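Local coordinates for malonyl CoA-acyl carrier protein transacylase (Burkholderia pseudomallei, PDB 3G87) that probably transfers the malonyl group from malonyl-CoA to holo-acyl carrier protein, releasing CoA, at residues M5-M10 with S81-D86; T33-A38 with D106-L111; G57-T62 with E119-A124; A130-A135 with V184-L189; F214-P219 with G235-G240. All blocks are in the same frame, centred on the assembly; numbering follows the deposited sequence.

Interaction 1: residues M5-M10 with S81-D86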
# COMPACT_ATOMS: atom_id res chain seq x y z
N MET A 5 -8.88 -16.33 -15.83
CA MET A 5 -8.55 -15.70 -17.16
C MET A 5 -7.45 -14.60 -17.05
O MET A 5 -6.30 -14.95 -16.84
CB MET A 5 -9.83 -15.24 -17.90
CG MET A 5 -9.89 -15.30 -19.44
SD MET A 5 -9.14 -16.76 -20.21
CE MET A 5 -10.39 -18.08 -20.08
N LEU A 6 -7.77 -13.32 -17.19
CA LEU A 6 -6.77 -12.25 -16.92
C LEU A 6 -6.40 -12.27 -15.45
O LEU A 6 -7.29 -12.34 -14.63
CB LEU A 6 -7.32 -10.88 -17.23
CG LEU A 6 -7.57 -10.45 -18.66
CD1 LEU A 6 -8.50 -9.26 -18.67
CD2 LEU A 6 -6.24 -10.07 -19.33
N ASN A 7 -5.11 -12.19 -15.12
CA ASN A 7 -4.66 -12.29 -13.72
C ASN A 7 -3.99 -11.00 -13.20
O ASN A 7 -3.03 -10.51 -13.80
CB ASN A 7 -3.70 -13.45 -13.65
CG ASN A 7 -3.33 -13.88 -12.23
OD1 ASN A 7 -3.87 -13.42 -11.21
ND2 ASN A 7 -2.40 -14.82 -12.17
N THR A 8 -4.49 -10.49 -12.11
CA THR A 8 -3.91 -9.38 -11.40
C THR A 8 -3.14 -9.79 -10.16
O THR A 8 -3.67 -10.34 -9.30
CB THR A 8 -4.97 -8.35 -10.97
OG1 THR A 8 -5.66 -7.86 -12.09
CG2 THR A 8 -4.34 -7.24 -10.33
N PHE A 9 -1.86 -9.52 -10.13
CA PHE A 9 -1.08 -9.69 -8.92
C PHE A 9 -1.16 -8.40 -8.10
O PHE A 9 -1.01 -7.33 -8.59
CB PHE A 9 0.39 -10.06 -9.20
CG PHE A 9 0.64 -11.46 -9.73
CD1 PHE A 9 -0.36 -12.31 -10.08
CD2 PHE A 9 1.91 -11.91 -9.86
CE1 PHE A 9 -0.10 -13.55 -10.56
CE2 PHE A 9 2.17 -13.17 -10.32
CZ PHE A 9 1.13 -13.98 -10.68
N MET A 10 -1.46 -8.56 -6.83
CA MET A 10 -1.66 -7.51 -5.88
C MET A 10 -0.89 -7.68 -4.58
O MET A 10 -0.77 -8.74 -4.09
CB MET A 10 -3.16 -7.21 -5.68
CG MET A 10 -4.01 -8.21 -4.96
SD MET A 10 -5.70 -7.81 -5.04
CE MET A 10 -6.34 -8.99 -3.98
N SER A 81 4.19 -21.70 -9.62
CA SER A 81 2.94 -21.71 -10.31
C SER A 81 3.14 -21.56 -11.79
O SER A 81 2.35 -22.01 -12.52
CB SER A 81 1.98 -20.63 -9.76
OG SER A 81 2.06 -19.45 -10.49
N GLY A 82 4.20 -20.91 -12.21
CA GLY A 82 4.39 -20.55 -13.58
C GLY A 82 3.62 -19.35 -14.11
O GLY A 82 3.78 -19.00 -15.23
N GLU A 83 2.77 -18.74 -13.32
CA GLU A 83 1.90 -17.68 -13.78
C GLU A 83 2.54 -16.34 -13.94
O GLU A 83 3.42 -16.03 -13.24
CB GLU A 83 0.73 -17.56 -12.86
CG GLU A 83 0.09 -18.83 -12.62
CD GLU A 83 -1.09 -18.69 -11.80
OE1 GLU A 83 -1.15 -17.73 -11.06
OE2 GLU A 83 -1.96 -19.54 -11.85
N THR A 84 2.06 -15.56 -14.88
CA THR A 84 2.51 -14.20 -15.07
C THR A 84 1.33 -13.28 -14.98
O THR A 84 0.28 -13.59 -15.43
CB THR A 84 3.07 -13.93 -16.46
OG1 THR A 84 2.22 -14.50 -17.43
CG2 THR A 84 4.38 -14.45 -16.62
N PRO A 85 1.52 -12.13 -14.39
CA PRO A 85 0.42 -11.21 -14.23
C PRO A 85 0.07 -10.47 -15.52
O PRO A 85 0.92 -10.24 -16.29
CB PRO A 85 0.95 -10.25 -13.17
CG PRO A 85 2.34 -10.35 -13.25
CD PRO A 85 2.69 -11.70 -13.66
N ASP A 86 -1.18 -10.14 -15.72
CA ASP A 86 -1.60 -9.31 -16.80
C ASP A 86 -1.72 -7.92 -16.29
O ASP A 86 -1.79 -7.02 -17.06
CB ASP A 86 -2.97 -9.72 -17.36
CG ASP A 86 -2.96 -11.01 -18.00
OD1 ASP A 86 -3.50 -11.92 -17.43
OD2 ASP A 86 -2.44 -11.14 -19.08
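The beta-alpha-beta crossover that runs from strand 6-11 through helix 59-81 to the adjacent parallel strand 87-90 comes to its end here, where D86 docks on N7 and P85 packs on F9. D86 grips both backbone polar groups of N7. Its own N donates to N7 O at 2.7 Å, lying in the carbonyl plane, while its carboxylate swings back so that D86 OD1 accepts from N7 N at 2.8 Å. That second bond is nearly straight (167°) and uses the anti lone pair of OD1, away from OD2. The loop thereby extends the hydrogen bonding of the sheet one step before strand 87-90 begins, and the next rung joins F9 to F87. The other edge of strand 6-11 is held by strand 269-273, and N7 OD1 turns there to T272 OG1. At the D86 side chain, L6 CD2 lies 3.7 Å from D86 CG, laying a methyl against the carboxylate carbon. F9 has CG beside its backbone N (chi1 -71°), which sends the ring out against the proline. Upstream, G82 leaves the helix with positive phi, and S81 OG closes an ST turn by accepting from E83 N at 3.0 Å. P85 covers one face of the F9 ring in a CH-pi contact, its CB 3.9 Å from the ring centroid and only 19° off the normal.

Interaction 2: residues T33-A38 with D106-L111; sequences TAQADA and DFETGL
Q35 lies against E108 and reaches the edge of the F107 ring, while its neighbour A36 meets L111 one turn further along helix 107-123. The Q35 chain leaves with CG beside the backbone N (chi1 -68°) and then runs extended, which lays its amide flat along the E108 carboxylate: the two planes are 27° apart and stacked, with Q35 CD 3.5 Å from E108 OE2. The amide oxygen also reaches the ring, Q35 OE1 standing 3.5 Å from F107 CD2, near the ring plane. L111 comes right down on the small A36, L111 CD2 sitting 3.4 Å from A36 CA, a tight fit. No direct hydrogen bond crosses the contact. A water donates to Q35 O at 2.8 Å and, weakly, to E108 OE2. At the start of helix 107-123, D106 is the N-cap, D106 OD1 accepting from T109 N and T109 OG1. F107 and L111 extend onward to helix 59-81, so that three helices share their apolar side chains. The axes of the short segments 33-38 and 107-111 come within 10.0 Å and cross at -34°, an example of helix-helix packing within the helical layer flanking the parallel sheet of an acyltransferase alpha/beta core.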
# COMPACT_ATOMS: atom_id res chain seq x y z
N THR A 33 17.82 -12.32 0.41
CA THR A 33 17.88 -11.97 1.83
C THR A 33 19.18 -11.28 2.25
O THR A 33 19.14 -10.23 2.92
CB THR A 33 17.58 -13.17 2.69
OG1 THR A 33 16.27 -13.64 2.37
CG2 THR A 33 17.60 -12.83 4.16
N ALA A 34 20.32 -11.81 1.84
CA ALA A 34 21.61 -11.18 2.16
C ALA A 34 21.71 -9.83 1.49
O ALA A 34 22.29 -8.91 2.08
CB ALA A 34 22.79 -12.05 1.75
N GLN A 35 21.18 -9.70 0.26
CA GLN A 35 21.14 -8.39 -0.38
C GLN A 35 20.33 -7.39 0.45
O GLN A 35 20.67 -6.21 0.52
CB GLN A 35 20.52 -8.44 -1.79
CG GLN A 35 21.35 -9.17 -2.79
CD GLN A 35 20.65 -9.30 -4.14
OE1 GLN A 35 19.49 -8.89 -4.33
NE2 GLN A 35 21.38 -9.85 -5.08
N ALA A 36 19.24 -7.86 1.05
CA ALA A 36 18.38 -6.97 1.81
C ALA A 36 19.06 -6.58 3.12
O ALA A 36 19.05 -5.41 3.48
CB ALA A 36 16.97 -7.60 2.06
N ASP A 37 19.67 -7.55 3.84
CA ASP A 37 20.43 -7.18 5.06
C ASP A 37 21.52 -6.17 4.73
O ASP A 37 21.77 -5.26 5.52
CB ASP A 37 21.10 -8.35 5.75
CG ASP A 37 20.15 -9.46 6.09
OD1 ASP A 37 18.93 -9.18 6.19
OD2 ASP A 37 20.67 -10.61 6.25
N ALA A 38 22.19 -6.29 3.59
CA ALA A 38 23.27 -5.32 3.33
C ALA A 38 22.75 -3.92 3.04
O ALA A 38 23.43 -2.92 3.30
CB ALA A 38 24.24 -5.83 2.22
N ASP A 106 15.22 -3.13 -10.07
CA ASP A 106 15.50 -4.42 -9.50
C ASP A 106 15.18 -4.50 -8.02
O ASP A 106 14.77 -3.56 -7.45
CB ASP A 106 16.90 -4.90 -9.82
CG ASP A 106 17.97 -4.06 -9.26
OD1 ASP A 106 17.81 -3.31 -8.37
OD2 ASP A 106 19.05 -4.20 -9.71
N PHE A 107 15.39 -5.65 -7.42
CA PHE A 107 15.02 -5.91 -6.05
C PHE A 107 15.71 -4.97 -5.07
O PHE A 107 15.08 -4.40 -4.26
CB PHE A 107 15.25 -7.37 -5.69
CG PHE A 107 15.12 -7.68 -4.25
CD1 PHE A 107 13.90 -7.71 -3.65
CD2 PHE A 107 16.22 -7.94 -3.49
CE1 PHE A 107 13.81 -8.01 -2.35
CE2 PHE A 107 16.10 -8.23 -2.20
CZ PHE A 107 14.89 -8.26 -1.63
N GLU A 108 16.99 -4.80 -5.20
CA GLU A 108 17.75 -3.93 -4.35
C GLU A 108 17.37 -2.48 -4.50
O GLU A 108 17.36 -1.76 -3.56
CB GLU A 108 19.25 -4.05 -4.63
CG GLU A 108 19.90 -5.22 -4.06
CD GLU A 108 21.19 -5.60 -4.79
OE1 GLU A 108 21.29 -5.37 -5.99
OE2 GLU A 108 22.11 -6.12 -4.17
N THR A 109 17.05 -2.07 -5.70
CA THR A 109 16.78 -0.70 -5.94
C THR A 109 15.44 -0.33 -5.31
O THR A 109 15.32 0.71 -4.78
CB THR A 109 16.84 -0.35 -7.43
OG1 THR A 109 18.13 -0.57 -7.92
CG2 THR A 109 16.53 1.06 -7.65
N GLY A 110 14.47 -1.20 -5.36
CA GLY A 110 13.17 -0.96 -4.74
C GLY A 110 13.32 -0.89 -3.23
O GLY A 110 12.73 0.00 -2.58
N LEU A 111 14.15 -1.76 -2.66
CA LEU A 111 14.34 -1.80 -1.25
C LEU A 111 15.01 -0.49 -0.84
O LEU A 111 14.59 0.16 0.12
CB LEU A 111 15.11 -3.05 -0.80
CG LEU A 111 15.42 -3.20 0.71
CD1 LEU A 111 14.12 -3.26 1.57
CD2 LEU A 111 16.27 -4.40 0.96
O HOH W 1 22.84 -5.20 -0.94

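Interaction 3: residues G57-T62 with E119-A124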
# COMPACT_ATOMS: atom_id res chain seq x y z
N GLY A 57 5.60 -2.85 13.79
CA GLY A 57 4.60 -1.80 13.70
C GLY A 57 5.07 -0.34 13.56
O GLY A 57 4.24 0.61 13.40
N ARG A 58 6.38 -0.12 13.61
CA ARG A 58 6.91 1.25 13.44
C ARG A 58 7.30 1.41 11.97
O ARG A 58 8.05 0.61 11.44
CB ARG A 58 8.05 1.47 14.39
CG ARG A 58 7.66 1.20 15.86
CD ARG A 58 8.87 1.00 16.69
NE ARG A 58 9.57 2.27 16.76
CZ ARG A 58 10.85 2.42 17.07
NH1 ARG A 58 11.62 1.35 17.35
NH2 ARG A 58 11.37 3.67 17.09
N THR A 59 6.76 2.42 11.30
CA THR A 59 6.77 2.52 9.81
C THR A 59 8.18 2.39 9.17
O THR A 59 8.32 1.94 8.07
CB THR A 59 5.93 3.80 9.28
OG1 THR A 59 5.46 3.63 7.92
CG2 THR A 59 6.74 5.05 9.36
N GLN A 60 9.24 2.75 9.89
CA GLN A 60 10.55 2.68 9.25
C GLN A 60 10.95 1.23 9.08
O GLN A 60 11.74 0.92 8.24
CB GLN A 60 11.61 3.52 10.00
CG GLN A 60 11.87 3.12 11.47
CD GLN A 60 10.83 3.67 12.46
OE1 GLN A 60 9.62 3.81 12.15
NE2 GLN A 60 11.30 4.01 13.66
N PHE A 61 10.34 0.34 9.85
CA PHE A 61 10.59 -1.10 9.75
C PHE A 61 9.46 -1.86 9.04
O PHE A 61 9.71 -2.74 8.22
CB PHE A 61 10.81 -1.74 11.16
CG PHE A 61 12.01 -1.17 11.92
CD1 PHE A 61 13.31 -1.54 11.57
CD2 PHE A 61 11.82 -0.28 12.98
CE1 PHE A 61 14.39 -0.99 12.25
CE2 PHE A 61 12.88 0.24 13.67
CZ PHE A 61 14.16 -0.09 13.30
N THR A 62 8.24 -1.52 9.32
CA THR A 62 7.12 -2.11 8.63
C THR A 62 7.27 -2.20 7.12
O THR A 62 6.93 -3.17 6.52
CB THR A 62 5.86 -1.33 8.90
OG1 THR A 62 5.73 -1.06 10.27
CG2 THR A 62 4.69 -2.11 8.48
N GLU A 119 11.86 5.77 6.17
CA GLU A 119 12.55 6.72 7.06
C GLU A 119 11.88 8.08 7.09
O GLU A 119 11.58 8.58 8.19
CB GLU A 119 14.03 6.86 6.70
CG GLU A 119 14.73 7.95 7.46
CD GLU A 119 14.68 7.79 8.99
OE1 GLU A 119 14.65 6.65 9.47
OE2 GLU A 119 14.67 8.82 9.72
N LEU A 120 11.60 8.69 5.92
CA LEU A 120 10.96 10.02 5.93
C LEU A 120 9.55 9.99 6.56
O LEU A 120 9.17 10.85 7.40
CB LEU A 120 10.89 10.65 4.54
CG LEU A 120 12.23 10.85 3.84
CD1 LEU A 120 12.02 10.90 2.31
CD2 LEU A 120 12.93 12.11 4.35
N MET A 121 8.74 9.01 6.14
CA MET A 121 7.42 8.95 6.68
C MET A 121 7.45 8.79 8.20
O MET A 121 6.64 9.38 8.91
CB MET A 121 6.60 7.85 5.99
CG MET A 121 6.14 8.28 4.60
SD MET A 121 5.41 6.94 3.67
CE MET A 121 4.14 6.26 4.81
N SER A 122 8.42 8.07 8.73
CA SER A 122 8.61 7.96 10.17
C SER A 122 8.95 9.21 10.97
O SER A 122 8.79 9.21 12.13
CB SER A 122 9.58 6.84 10.50
OG SER A 122 10.89 7.26 10.65
N GLN A 123 9.42 10.24 10.32
CA GLN A 123 9.74 11.52 10.90
C GLN A 123 8.55 12.37 11.18
O GLN A 123 8.61 13.22 12.01
CB GLN A 123 10.74 12.29 10.00
CG GLN A 123 12.06 11.61 9.87
CD GLN A 123 12.95 12.10 8.79
OE1 GLN A 123 12.75 13.11 8.21
NE2 GLN A 123 13.99 11.40 8.57
N ALA A 124 7.45 12.15 10.48
CA ALA A 124 6.19 12.82 10.74
C ALA A 124 5.74 12.65 12.17
O ALA A 124 5.54 11.58 12.61
CB ALA A 124 5.11 12.30 9.80
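T59 and Q60 approach S122 together, the threonine with a methyl and the glutamine with CB and its amide oxygen. T59 holds OG1 anti to the backbone N (chi1 -156°), which turns CG2 across the contact to lie 3.5 Å from S122 CB and equally close to S122 N. Q60 CG takes the crowded position between the backbone N and the carbonyl carbon, and the chain bends again at chi2 (-81°), bringing Q60 OE1 to 3.5 Å from S122 CB. The serine carbon is therefore held by a methyl and an amide oxygen, in van der Waals contact. Such a meeting joins the ends of two long helices: the first turn of 59-81, with R58 at its N-cap, faces the C-terminal part of 107-123. S122 OG bends back to its own helix, donating to E119 O at 2.9 Å from a position 22° out of the carbonyl plane. The E119 carboxylate divides its oxygens: OE1 leans toward Q60 CB, and E119 OE2 accepts from Q123 NE2 at 2.9 Å through its anti lone pair. On the T59 side, M121 CE comes within 4.3 Å of T59 OG1, and F195 touches both residues. M121 also passes near, without touching, a probable GxSxG nucleophile elbow.

Interaction 4: residues A130-A135 with V184-L189; sequences AAIVNA and VRYLRL
V133 and R185 form the first of two hydrogen-bonded antiparallel pairs, V133 N giving to R185 O at 2.9 Å and nearly straight (170°), while R185 N returns a bond of 2.8 Å to V133 O. The pair A131 and L187 repeats the pattern, with A131 N to L187 O at 2.9 Å and L187 N to A131 O at 2.8 Å. Between and beside them lie the non-hydrogen-bonded pairs I132 with Y186 and A130 with R188, where CA-H...O contacts such as I132 CA to R185 O add to the seam. Packing then spreads over the two faces. On one, Y186 has CG anti to its backbone N (chi1 167°), which carries the ring across to its neighbours on the other strand: Y186 CE1 lies 3.5 Å from A130 CB, and Y186 CD1 is 3.7 Å from I132 CD1. V184, just before strand 185-188 begins, joins them, its CG1 4.2 Å from I132 CG2. On the other face the A131 methyl meets L189 CD2, also at 4.2 Å. The four-stranded sheet has the ferredoxin-like order expected of the small subdomain of malonyl transacylases. Strand 127-133 runs inside it, bonded on its far edge to strand 162-168, and 185-188 is an outer strand. Helix 169-175 lies against the face bearing Y186 and R188, and Y186 OH ends in a hydrogen bond with I172 O.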
# COMPACT_ATOMS: atom_id res chain seq x y z
N ALA A 130 -7.34 6.51 11.06
CA ALA A 130 -8.38 5.66 11.59
C ALA A 130 -9.19 5.18 10.43
O ALA A 130 -9.42 5.90 9.49
CB ALA A 130 -9.23 6.42 12.55
N ALA A 131 -9.60 3.94 10.49
CA ALA A 131 -10.35 3.36 9.43
C ALA A 131 -11.80 3.47 9.84
O ALA A 131 -12.14 3.22 11.03
CB ALA A 131 -9.95 1.89 9.25
N ILE A 132 -12.63 3.85 8.88
CA ILE A 132 -14.06 4.03 9.13
C ILE A 132 -14.81 3.00 8.34
O ILE A 132 -14.53 2.78 7.16
CB ILE A 132 -14.55 5.44 8.73
CG1 ILE A 132 -13.61 6.56 9.23
CG2 ILE A 132 -16.00 5.67 9.16
CD1 ILE A 132 -13.25 6.50 10.66
N VAL A 133 -15.76 2.34 8.98
CA VAL A 133 -16.55 1.31 8.32
C VAL A 133 -18.02 1.73 8.31
O VAL A 133 -18.55 2.18 9.33
CB VAL A 133 -16.27 -0.12 8.94
CG1 VAL A 133 -16.56 -0.16 10.45
CG2 VAL A 133 -17.06 -1.20 8.24
N ASN A 134 -18.64 1.65 7.13
CA ASN A 134 -20.10 1.84 6.91
C ASN A 134 -20.63 3.27 6.83
O ASN A 134 -21.83 3.54 7.03
CB ASN A 134 -20.96 0.95 7.83
CG ASN A 134 -20.77 -0.52 7.55
OD1 ASN A 134 -20.51 -1.32 8.46
ND2 ASN A 134 -20.89 -0.89 6.27
N ALA A 135 -19.72 4.18 6.48
CA ALA A 135 -20.08 5.51 6.04
C ALA A 135 -19.56 5.70 4.60
O ALA A 135 -18.51 5.17 4.23
CB ALA A 135 -19.51 6.57 7.00
N VAL A 184 -21.97 2.34 11.31
CA VAL A 184 -20.69 3.02 11.34
C VAL A 184 -19.78 2.64 12.49
O VAL A 184 -20.16 2.75 13.61
CB VAL A 184 -20.91 4.52 11.37
CG1 VAL A 184 -19.68 5.23 11.06
CG2 VAL A 184 -21.95 4.89 10.41
N ARG A 185 -18.57 2.20 12.17
CA ARG A 185 -17.55 1.86 13.18
C ARG A 185 -16.22 2.57 12.92
O ARG A 185 -15.95 3.05 11.82
CB ARG A 185 -17.34 0.34 13.26
CG ARG A 185 -18.48 -0.49 13.93
CD ARG A 185 -18.10 -2.02 14.15
NE ARG A 185 -17.99 -2.81 12.91
CZ ARG A 185 -16.96 -3.61 12.58
NH1 ARG A 185 -15.92 -3.79 13.42
NH2 ARG A 185 -16.97 -4.26 11.41
N TYR A 186 -15.40 2.66 13.96
CA TYR A 186 -14.17 3.40 13.92
C TYR A 186 -13.01 2.64 14.48
O TYR A 186 -13.12 2.05 15.48
CB TYR A 186 -14.35 4.73 14.64
CG TYR A 186 -13.14 5.55 15.00
CD1 TYR A 186 -12.87 6.73 14.37
CD2 TYR A 186 -12.33 5.18 16.02
CE1 TYR A 186 -11.83 7.49 14.71
CE2 TYR A 186 -11.28 5.92 16.36
CZ TYR A 186 -11.03 7.08 15.71
OH TYR A 186 -9.95 7.82 16.07
N LEU A 187 -11.89 2.66 13.81
CA LEU A 187 -10.69 2.03 14.32
C LEU A 187 -9.44 2.87 14.21
O LEU A 187 -8.99 3.13 13.16
CB LEU A 187 -10.52 0.65 13.69
CG LEU A 187 -9.39 -0.30 14.10
CD1 LEU A 187 -9.32 -0.64 15.58
CD2 LEU A 187 -9.32 -1.54 13.21
N ARG A 188 -8.89 3.28 15.33
CA ARG A 188 -7.62 3.96 15.37
C ARG A 188 -6.50 3.05 14.90
O ARG A 188 -6.45 1.90 15.28
CB ARG A 188 -7.29 4.48 16.76
CG ARG A 188 -5.99 5.26 16.84
CD ARG A 188 -6.17 6.72 16.77
NE ARG A 188 -4.99 7.57 16.84
CZ ARG A 188 -4.85 8.56 17.69
NH1 ARG A 188 -5.80 8.81 18.56
NH2 ARG A 188 -3.78 9.30 17.69
N LEU A 189 -5.62 3.57 14.07
CA LEU A 189 -4.56 2.77 13.52
C LEU A 189 -3.27 3.12 14.18
O LEU A 189 -3.16 4.10 14.84
CB LEU A 189 -4.43 2.95 12.02
CG LEU A 189 -5.61 2.83 11.08
CD1 LEU A 189 -5.13 2.93 9.70
CD2 LEU A 189 -6.32 1.58 11.26

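Interaction 5: residues F214-P219 with G235-G240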
# COMPACT_ATOMS: atom_id res chain seq x y z
N PHE A 214 18.00 7.58 -9.51
CA PHE A 214 17.64 6.25 -9.96
C PHE A 214 17.00 6.39 -11.34
O PHE A 214 16.26 7.36 -11.63
CB PHE A 214 16.67 5.58 -8.94
CG PHE A 214 17.27 5.39 -7.54
CD1 PHE A 214 18.09 4.28 -7.26
CD2 PHE A 214 17.08 6.33 -6.54
CE1 PHE A 214 18.68 4.13 -5.99
CE2 PHE A 214 17.65 6.17 -5.28
CZ PHE A 214 18.45 5.07 -5.00
N ARG A 215 17.32 5.44 -12.21
CA ARG A 215 16.78 5.43 -13.55
C ARG A 215 15.70 4.35 -13.55
O ARG A 215 16.00 3.16 -13.47
CB ARG A 215 17.90 5.17 -14.57
N LEU A 216 14.43 4.78 -13.56
CA LEU A 216 13.27 3.88 -13.46
C LEU A 216 12.72 3.53 -14.84
O LEU A 216 12.34 4.42 -15.58
CB LEU A 216 12.18 4.55 -12.64
CG LEU A 216 12.27 4.17 -11.20
CD1 LEU A 216 13.41 4.86 -10.54
CD2 LEU A 216 10.99 4.55 -10.56
N ALA A 217 12.69 2.23 -15.17
CA ALA A 217 12.20 1.77 -16.49
C ALA A 217 10.67 1.87 -16.59
O ALA A 217 9.97 1.85 -15.58
CB ALA A 217 12.73 0.33 -16.85
N ASP A 218 10.15 2.00 -17.80
CA ASP A 218 8.69 2.04 -18.02
C ASP A 218 8.18 0.62 -17.71
O ASP A 218 8.94 -0.37 -17.89
CB ASP A 218 8.36 2.45 -19.47
CG ASP A 218 8.67 3.94 -19.77
OD1 ASP A 218 8.55 4.82 -18.88
OD2 ASP A 218 9.02 4.24 -20.93
N PRO A 219 6.93 0.48 -17.22
CA PRO A 219 6.49 -0.88 -16.84
C PRO A 219 6.30 -1.84 -18.02
O PRO A 219 5.76 -1.47 -19.04
CB PRO A 219 5.14 -0.65 -16.12
CG PRO A 219 5.03 0.78 -15.88
CD PRO A 219 5.94 1.51 -16.86
N GLY A 235 7.14 7.25 -18.84
CA GLY A 235 7.76 8.46 -18.39
C GLY A 235 7.30 9.10 -17.12
O GLY A 235 7.91 10.02 -16.70
N ARG A 236 6.25 8.63 -16.48
CA ARG A 236 5.80 9.28 -15.28
C ARG A 236 5.92 8.42 -14.06
O ARG A 236 5.24 8.62 -13.09
CB ARG A 236 4.36 9.75 -15.38
CG ARG A 236 3.92 10.28 -16.68
CD ARG A 236 4.37 11.67 -16.84
NE ARG A 236 3.41 12.65 -16.40
CZ ARG A 236 3.66 13.94 -16.34
NH1 ARG A 236 4.84 14.40 -16.68
NH2 ARG A 236 2.72 14.77 -15.94
N VAL A 237 6.78 7.45 -14.12
CA VAL A 237 6.93 6.54 -13.01
C VAL A 237 7.39 7.23 -11.75
O VAL A 237 6.76 7.15 -10.77
CB VAL A 237 7.82 5.35 -13.36
CG1 VAL A 237 7.78 4.33 -12.32
CG2 VAL A 237 7.45 4.80 -14.68
N SER A 238 8.50 7.93 -11.79
CA SER A 238 8.91 8.65 -10.62
C SER A 238 7.93 9.69 -10.26
O SER A 238 7.68 9.92 -9.13
CB SER A 238 10.27 9.27 -10.82
OG SER A 238 11.10 8.31 -11.31
N GLU A 239 7.35 10.35 -11.22
CA GLU A 239 6.29 11.28 -10.91
C GLU A 239 5.18 10.60 -10.09
O GLU A 239 4.82 11.07 -9.03
CB GLU A 239 5.76 11.91 -12.19
CG GLU A 239 4.75 13.00 -11.99
CD GLU A 239 3.95 13.34 -13.24
OE1 GLU A 239 2.74 13.03 -13.33
OE2 GLU A 239 4.53 13.93 -14.14
N GLY A 240 4.66 9.48 -10.57
CA GLY A 240 3.56 8.81 -9.93
C GLY A 240 3.89 8.32 -8.58
O GLY A 240 3.10 8.32 -7.68
O HOH W 2 14.03 8.87 -11.47
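V237, in the first turn of helix 237-243, is the tightly packed half of the contact between that helix and the loop segment 214-219, which leads into strand 223-224 at one margin of the parallel sheet. V237 directs its two methyls to different partners. CG1, anti to the backbone N (chi1 -170°), lies 3.7 Å from L216 CD2, the two branched side chains passing at a slant. CG2 faces the following residues of the loop, 4.2 Å from P219 CD and 4.0 Å from A217 O. L216 and P219 carry this apolar patch further inward, to F105 for the leucine and to A102 and C104 for the proline, and A217 pairs through its backbone with C104. The looser parts are polar and lie at two separate margins. At one, D218, an exposed residue, reaches across to the turn before the helix, and D218 OD1 accepts from G235 N at 2.8 Å. The bond is fairly straight, yet the donor arrives from above the carboxylate, 36° out of its plane. G235 has positive phi (82°), and beyond its N-H the chain turns into R236 at the N-cap. At the other end of the contact S238 has two roles. Its OG touches L216 CD2 at 3.8 Å, skirting the packed side, and also holds a water. This single water bridges the segments, donating to F214 O at 2.7 Å and lying 3.0 Å from S238 OG.

How the interactions relate
Read from the N terminus, interactions 1, 2 and 3 open in turn, at 5-10, 33-38 and 57-62, before any has closed. They then close in the same order, at 81-86, 106-111 and 119-124, so each crosses the other two. Interaction 1 joins strand 6-11 to the loop that enters its neighbour, strand 87-90, whereas 2 and 3 secure the two ends of helix 107-123 to separate helices, 30-40 and 59-81. That helix leads into strand 127-133, where interaction 4 opens, to close at 184-189 and complete the ferredoxin-like subdomain. Interaction 5 follows as a short loop in the large subdomain, and F214 CD1 touches T109 CG2 of interaction 2 at 3.6 Å.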